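PDB 6AQ3: trafficking protein particle complex subunit 3, which probably acts as a core subunit of a TRAPP vesicle-tethering complex in membrane trafficking, and carries a covalently bound palmitic acid. Local coordinates for residues 63-68 with 155-160; 83-88 with 179-184; 130-135 with 169-174. All blocks are in the same frame, centred on the assembly; numbering follows the deposited sequence.

Contact 1: residues 63-68 with 155-160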
# COMPACT_ATOMS: atom_id res chain seq x y z
N MET C 63 10.30 -0.20 -7.11
CA MET C 63 9.46 0.98 -6.93
C MET C 63 10.28 2.26 -7.01
O MET C 63 9.86 3.23 -7.64
CB MET C 63 8.73 0.91 -5.59
CG MET C 63 7.60 -0.11 -5.54
SD MET C 63 6.85 -0.30 -3.90
CE MET C 63 6.82 1.36 -3.31
N GLY C 64 11.45 2.27 -6.38
CA GLY C 64 12.24 3.49 -6.34
C GLY C 64 12.73 3.94 -7.70
O GLY C 64 12.82 5.14 -7.97
N MET C 65 13.05 2.99 -8.58
CA MET C 65 13.42 3.38 -9.94
C MET C 65 12.26 4.05 -10.66
O MET C 65 12.48 4.97 -11.46
CB MET C 65 13.91 2.16 -10.74
CG MET C 65 15.26 1.62 -10.28
SD MET C 65 15.97 0.38 -11.39
CE MET C 65 14.67 -0.85 -11.43
N ARG C 66 11.03 3.63 -10.37
CA ARG C 66 9.87 4.19 -11.04
C ARG C 66 9.41 5.49 -10.39
O ARG C 66 8.78 6.31 -11.05
CB ARG C 66 8.71 3.18 -11.00
CG ARG C 66 8.93 1.94 -11.87
CD ARG C 66 7.88 0.85 -11.67
NE ARG C 66 6.49 1.28 -11.86
CZ ARG C 66 5.42 0.56 -11.50
NH1 ARG C 66 5.57 -0.64 -10.95
NH2 ARG C 66 4.20 1.03 -11.70
N LEU C 67 9.72 5.67 -9.11
CA LEU C 67 9.21 6.79 -8.34
C LEU C 67 10.08 8.04 -8.39
O LEU C 67 9.56 9.13 -8.14
CB LEU C 67 9.01 6.31 -6.90
CG LEU C 67 8.13 7.13 -5.96
CD1 LEU C 67 6.68 6.90 -6.32
CD2 LEU C 67 8.37 6.67 -4.54
N ILE C 68 11.37 7.90 -8.70
CA ILE C 68 12.32 9.01 -8.54
C ILE C 68 11.91 10.23 -9.35
O ILE C 68 12.04 11.37 -8.89
CB ILE C 68 13.75 8.58 -8.90
CG1 ILE C 68 14.71 9.77 -8.75
CG2 ILE C 68 13.80 8.07 -10.33
CD1 ILE C 68 14.81 10.32 -7.33
N LEU C 155 18.36 6.14 -6.02
CA LEU C 155 19.68 6.75 -6.19
C LEU C 155 20.39 6.22 -7.43
O LEU C 155 21.17 6.95 -8.05
CB LEU C 155 20.54 6.52 -4.94
CG LEU C 155 20.05 7.27 -3.69
CD1 LEU C 155 20.99 7.08 -2.51
CD2 LEU C 155 19.89 8.74 -4.00
N GLU C 156 20.08 4.97 -7.83
CA GLU C 156 20.65 4.44 -9.06
C GLU C 156 20.25 5.31 -10.24
O GLU C 156 21.05 5.54 -11.15
CB GLU C 156 20.19 3.01 -9.29
CG GLU C 156 20.82 2.36 -10.51
CD GLU C 156 20.35 0.92 -10.72
OE1 GLU C 156 19.85 0.61 -11.82
OE2 GLU C 156 20.50 0.10 -9.78
N MET C 157 19.03 5.84 -10.22
CA MET C 157 18.59 6.68 -11.32
C MET C 157 19.36 8.00 -11.39
O MET C 157 19.46 8.59 -12.47
CB MET C 157 17.09 6.92 -11.19
CG MET C 157 16.27 5.64 -11.34
SD MET C 157 16.63 4.75 -12.87
CE MET C 157 17.71 3.44 -12.26
N VAL C 158 19.92 8.47 -10.27
CA VAL C 158 20.82 9.62 -10.31
C VAL C 158 22.26 9.12 -10.23
O VAL C 158 23.13 9.75 -9.61
CB VAL C 158 20.49 10.64 -9.20
CG1 VAL C 158 19.21 11.39 -9.55
CG2 VAL C 158 20.32 9.95 -7.87
N LEU C 159 22.48 7.92 -10.79
CA LEU C 159 23.82 7.42 -11.14
C LEU C 159 24.69 7.17 -9.92
O LEU C 159 25.90 7.40 -9.94
CB LEU C 159 24.53 8.33 -12.14
CG LEU C 159 23.76 8.60 -13.43
CD1 LEU C 159 24.68 9.23 -14.46
CD2 LEU C 159 23.11 7.34 -13.98
N MET C 160 24.08 6.69 -8.85
CA MET C 160 24.81 6.28 -7.66
C MET C 160 24.43 4.85 -7.34
O MET C 160 23.25 4.53 -7.20
CB MET C 160 24.50 7.18 -6.47
CG MET C 160 24.79 8.62 -6.70
SD MET C 160 24.40 9.49 -5.19
CE MET C 160 24.29 11.18 -5.78

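Contact 2: residues 83-88 with 179-184. With EDO (1,2-ethanediol), chain O.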
# COMPACT_ATOMS: atom_id res chain seq x y z
N ARG C 83 24.25 15.86 -7.31
CA ARG C 83 25.59 15.65 -7.85
C ARG C 83 26.45 14.84 -6.89
O ARG C 83 27.23 13.98 -7.33
CB ARG C 83 26.27 16.99 -8.13
CG ARG C 83 27.55 16.87 -8.93
CD ARG C 83 28.32 18.18 -8.99
NE ARG C 83 29.15 18.36 -7.80
CZ ARG C 83 28.79 19.10 -6.75
NH1 ARG C 83 29.62 19.21 -5.72
NH2 ARG C 83 27.61 19.70 -6.72
N GLU C 84 26.32 15.08 -5.59
CA GLU C 84 27.16 14.41 -4.62
C GLU C 84 26.31 13.54 -3.70
O GLU C 84 25.20 13.91 -3.31
CB GLU C 84 27.97 15.41 -3.79
CG GLU C 84 29.14 16.02 -4.56
CD GLU C 84 30.37 15.13 -4.52
OE1 GLU C 84 30.79 14.75 -3.41
OE2 GLU C 84 30.89 14.77 -5.60
N PHE C 85 26.90 12.40 -3.31
CA PHE C 85 26.26 11.44 -2.42
C PHE C 85 25.89 12.08 -1.09
O PHE C 85 24.85 11.77 -0.51
CB PHE C 85 27.18 10.24 -2.20
CG PHE C 85 26.67 9.25 -1.16
CD1 PHE C 85 25.65 8.35 -1.46
CD2 PHE C 85 27.22 9.22 0.11
CE1 PHE C 85 25.19 7.44 -0.52
CE2 PHE C 85 26.77 8.33 1.06
CZ PHE C 85 25.76 7.43 0.75
N LYS C 86 26.78 12.93 -0.57
CA LYS C 86 26.50 13.63 0.68
C LYS C 86 25.20 14.43 0.61
O LYS C 86 24.52 14.58 1.63
CB LYS C 86 27.67 14.56 1.03
N ASP C 87 24.82 14.91 -0.58
CA ASP C 87 23.60 15.69 -0.73
C ASP C 87 22.34 14.84 -0.57
O ASP C 87 21.28 15.38 -0.25
CB ASP C 87 23.54 16.35 -2.11
CG ASP C 87 24.69 17.28 -2.37
OD1 ASP C 87 25.11 17.98 -1.42
OD2 ASP C 87 25.18 17.31 -3.53
N THR C 88 22.43 13.53 -0.80
CA THR C 88 21.24 12.71 -0.75
C THR C 88 20.68 12.61 0.66
O THR C 88 19.48 12.38 0.81
CB THR C 88 21.53 11.31 -1.28
OG1 THR C 88 22.40 10.63 -0.37
CG2 THR C 88 22.20 11.39 -2.66
N ILE C 179 18.64 3.50 9.42
CA ILE C 179 18.92 2.95 8.10
C ILE C 179 20.28 3.48 7.64
O ILE C 179 20.52 4.69 7.69
CB ILE C 179 17.81 3.33 7.10
CG1 ILE C 179 16.51 2.62 7.49
CG2 ILE C 179 18.23 2.96 5.69
CD1 ILE C 179 15.29 3.04 6.67
N ARG C 180 21.15 2.58 7.20
CA ARG C 180 22.50 2.91 6.77
C ARG C 180 22.53 3.03 5.26
O ARG C 180 21.98 2.17 4.56
CB ARG C 180 23.49 1.83 7.20
CG ARG C 180 24.97 2.20 7.06
CD ARG C 180 25.28 3.32 8.02
NE ARG C 180 26.70 3.57 8.16
CZ ARG C 180 27.21 4.59 8.86
NH1 ARG C 180 26.40 5.44 9.48
NH2 ARG C 180 28.52 4.74 8.93
N VAL C 181 23.17 4.08 4.75
CA VAL C 181 23.30 4.30 3.31
C VAL C 181 24.79 4.46 3.01
O VAL C 181 25.43 5.38 3.54
CB VAL C 181 22.53 5.55 2.84
CG1 VAL C 181 22.57 5.64 1.34
CG2 VAL C 181 21.06 5.51 3.35
N ARG C 182 25.32 3.59 2.14
CA ARG C 182 26.74 3.58 1.79
C ARG C 182 26.93 3.66 0.28
O ARG C 182 26.29 2.92 -0.47
CB ARG C 182 27.41 2.32 2.35
CG ARG C 182 27.35 2.30 3.88
CD ARG C 182 27.98 1.09 4.54
NE ARG C 182 27.18 -0.12 4.33
CZ ARG C 182 27.49 -1.10 3.49
NH1 ARG C 182 28.60 -1.03 2.75
NH2 ARG C 182 26.68 -2.15 3.40
N LEU C 183 27.80 4.57 -0.16
CA LEU C 183 28.12 4.72 -1.57
C LEU C 183 29.15 3.68 -2.03
O LEU C 183 30.23 3.57 -1.44
CB LEU C 183 28.66 6.12 -1.85
CG LEU C 183 29.20 6.30 -3.27
CD1 LEU C 183 28.03 6.35 -4.23
CD2 LEU C 183 30.07 7.55 -3.40
N LYS C 184 28.82 2.94 -3.08
CA LYS C 184 29.71 1.96 -3.69
C LYS C 184 30.44 2.51 -4.90
O LYS C 184 31.66 2.36 -5.01
CB LYS C 184 28.92 0.70 -4.07
CG LYS C 184 28.57 -0.16 -2.88
CD LYS C 184 29.90 -0.54 -2.22
CE LYS C 184 29.79 -1.04 -0.81
NZ LYS C 184 31.17 -1.42 -0.37
C1 EDO O . 30.47 12.67 -0.81
O1 EDO O . 29.26 13.07 -1.47
C2 EDO O . 30.95 11.32 -1.32
O2 EDO O . 31.17 11.38 -2.74

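Contact 3: residues 130-135 with 169-174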
# COMPACT_ATOMS: atom_id res chain seq x y z
N VAL C 130 1.53 -3.02 14.90
CA VAL C 130 2.25 -4.23 14.50
C VAL C 130 3.00 -4.74 15.72
O VAL C 130 3.61 -3.96 16.47
CB VAL C 130 3.22 -3.96 13.33
CG1 VAL C 130 4.05 -5.20 13.01
CG2 VAL C 130 2.46 -3.49 12.11
N GLU C 131 2.91 -6.04 15.95
CA GLU C 131 3.63 -6.68 17.04
C GLU C 131 4.21 -7.96 16.48
O GLU C 131 3.46 -8.84 16.05
CB GLU C 131 2.70 -6.97 18.22
N LEU C 132 5.54 -8.06 16.48
CA LEU C 132 6.09 -9.29 15.94
C LEU C 132 6.14 -10.38 17.00
O LEU C 132 6.59 -10.13 18.12
CB LEU C 132 7.50 -9.06 15.41
CG LEU C 132 7.68 -7.90 14.46
CD1 LEU C 132 9.17 -7.88 14.09
CD2 LEU C 132 6.75 -8.08 13.26
N PRO C 133 5.76 -11.61 16.66
CA PRO C 133 5.94 -12.72 17.60
C PRO C 133 7.41 -12.92 17.94
O PRO C 133 8.31 -12.55 17.17
CB PRO C 133 5.38 -13.93 16.84
CG PRO C 133 4.52 -13.37 15.78
CD PRO C 133 5.19 -12.06 15.39
N GLU C 134 7.66 -13.49 19.11
CA GLU C 134 9.03 -13.57 19.61
C GLU C 134 10.00 -14.26 18.65
O GLU C 134 11.07 -13.69 18.39
CB GLU C 134 9.03 -14.24 20.99
CG GLU C 134 10.35 -14.09 21.73
CD GLU C 134 10.73 -12.64 21.93
OE1 GLU C 134 9.83 -11.81 22.23
OE2 GLU C 134 11.93 -12.33 21.78
N PRO C 135 9.69 -15.43 18.07
CA PRO C 135 10.64 -16.03 17.12
C PRO C 135 10.92 -15.18 15.88
O PRO C 135 12.01 -15.29 15.29
CB PRO C 135 9.99 -17.38 16.78
CG PRO C 135 8.56 -17.25 17.19
CD PRO C 135 8.57 -16.34 18.37
N CYS C 169 15.58 -1.20 14.58
CA CYS C 169 14.12 -1.06 14.41
C CYS C 169 13.42 -1.29 15.75
O CYS C 169 13.72 -2.29 16.43
CB CYS C 169 13.57 -2.03 13.36
SG CYS C 169 11.82 -1.78 12.84
N PRO C 170 12.54 -0.38 16.17
CA PRO C 170 11.85 -0.58 17.46
C PRO C 170 11.01 -1.85 17.55
O PRO C 170 10.83 -2.38 18.65
CB PRO C 170 10.99 0.69 17.61
CG PRO C 170 11.12 1.44 16.35
CD PRO C 170 12.38 0.99 15.67
N LEU C 171 10.53 -2.39 16.43
CA LEU C 171 9.82 -3.67 16.52
C LEU C 171 10.71 -4.79 17.04
O LEU C 171 10.20 -5.81 17.51
CB LEU C 171 9.26 -4.08 15.15
CG LEU C 171 8.18 -3.19 14.55
CD1 LEU C 171 7.80 -3.67 13.17
CD2 LEU C 171 6.96 -3.19 15.49
N LEU C 172 12.03 -4.64 16.94
CA LEU C 172 12.97 -5.62 17.46
C LEU C 172 13.53 -5.22 18.81
O LEU C 172 14.46 -5.87 19.30
CB LEU C 172 14.12 -5.81 16.45
CG LEU C 172 13.73 -6.05 14.98
CD1 LEU C 172 14.91 -5.80 14.10
CD2 LEU C 172 13.23 -7.48 14.75
N GLY C 173 12.95 -4.22 19.46
CA GLY C 173 13.40 -3.77 20.76
C GLY C 173 14.42 -2.66 20.74
O GLY C 173 14.91 -2.28 21.81
N ASP C 174 14.74 -2.11 19.57
CA ASP C 174 15.67 -1.00 19.49
C ASP C 174 14.97 0.30 19.87
O ASP C 174 13.74 0.41 19.83
CB ASP C 174 16.27 -0.90 18.08
CG ASP C 174 17.06 -2.15 17.70
OD1 ASP C 174 17.79 -2.66 18.58
OD2 ASP C 174 16.93 -2.65 16.56

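Contact 1: residues 63-68 with 155-160
Met65 and Ile68, about one helical turn apart on one side of helix 49-75, grip Met157 near the end of helix 146-157; the CA atoms of Met65 and Met157 come within 6.3 Å of each other. Met65 runs out along the flank of its helix and bends only at its last torsion. Its SD meets Met157 CE at 3.6 Å, and the same methyl rests at 3.6 Å on Met65 CG, so the methyl end of Met157 crosses obliquely over the CG-SD part of Met65. Met65 SD also lies 3.9 Å from Glu156 OE1, a van der Waals approach; the other oxygen of that carboxylate, OE2, is hydrogen-bonded to Tyr61 OH.

Ile68 sets out toward helix 146-157. With CG1 anti to the backbone N (chi1 178°), its CG2 branch does the touching, meeting Met157 CB and CG at 3.6 Å each. Met157 answers by folding twice: bends at chi2 (-54°) and chi3 bring CE back to Met65 while the root of the chain stays against Ile68.

Beyond Met157 a Schellman motif with Leu159 as its C-prime residue ends the helix, and Met160 N closes it on Leu155 O at 3.0 Å. Palmitic acid touches Ile68, Leu155 and Val158, Leu155 and Met160 lean on helix 85-101, and Met63, Arg66 and Leu67 pack on Leu30 and Met33 of the second subunit.

Contact 2: residues 83-88 with 179-184
Phe85 of segment 83-88 lies opposite Leu183 of strand 177-186 with 7.0 Å between their CA atoms, and no hydrogen bond joins the two backbones. This is a helix packed on one face of an antiparallel sheet, within the alpha/beta fold of the TRAPP component family, and a single aromatic ring carries most of the join.

The phenyl group reaches the strand because CG stands anti to the backbone N (chi1 174°). Leu183 CB sits almost exactly over the ring centre, 3.7 Å from the centroid of Phe85 and 9° off the normal, a CH-pi contact; Leu183 N lies over the face as well. At the rim the setting changes: Val181 O meets CZ of Phe85 near the ring plane at 3.5 Å, and the CG1 branch of Val181 packs on CE1 at 3.7 Å. Val181 and Leu183 both set out toward the helix, whereas Arg182 between them sets out away and pairs with Glu165 and Glu163. Tyr117 of the adjoining strand adds a second aromatic ring beside Phe85.

On the helix side, 1,2-ethanediol, probably from the crystallisation liquor, is bound through O1 to Lys86 N and Glu84 OE1, and Glu84 N donates to Asp87 OD2, on the anti side and 34° out of the carboxylate plane. Palmitic acid touches Thr88, whose OG1 is hydrogen-bonded to Tyr117 OH and donates to Phe85 O over 2.7 Å in the carbonyl plane; that oxygen also accepts from Thr88 N at 3.0 Å.

Contact 3: residues 130-135 with 169-174
Leu171 is the principal bump here, spreading its two methyls over Val130 while Leu132 covers its CB. Val130 and Leu132 both turn toward it because the chain around them is extended, and Glu131 between them points the other way. Both branches of the leucine meet Val130, one at its carbonyl and one at its side chain. CD2 settles against the backbone, 3.6 Å from Val130 O, while CD1 faces the CG1 methyl of Val130 at 4.1 Å; the two side chains cross at about a right angle.

The second bump is Leu132, from segment 130-135. It holds CG anti to its own carbonyl carbon (chi1 -51°) and extends CD1 over the root of Leu171, with CB of Leu171 3.9 Å from that methyl. The same CD1 also meets Leu172 CD2 at 4.1 Å, so it lies in the notch between Leu171 CB and Leu172.

The loop that offers these leucines connects two antiparallel strands, 160-168 and 177-186, and includes a short 3-10 segment at Pro170 and Leu171. Its base is pinned by Cys169 N, which donates to the anti lone pair of Asp174 OD2 over 2.8 Å, while Gly173, with positive phi, takes the chain round the bend. The opposing piece leads through Pro133, the N-cap, into helix 134-138. Tyr143 packs against both Val130 and Leu171, Tyr142 lies against Leu172, and Leu171 also touches Asn127.

In the fold
Along the chain the segments run 63-68, 83-88, 130-135, 155-160, 169-174 and 179-184, so contacts 1 and 2 interlock while both halves of contact 3 fall between those of contact 2. The centres of contacts 1 and 2 are 13 Å apart and the two touch: Met160 CE, at the start of strand 160-168, packs on Glu84, Phe85 and Thr88. Both also border the palmitic acid, consistent with helices 49-75, 85-101 and 146-157 lining part of the lipid site. Contact 3 lies 30 Å from contact 1 and 28 Å from contact 2, centre to centre, across the chain's middle, where the loop joining strands 160-168 and 177-186 meets the approach to helix 134-138.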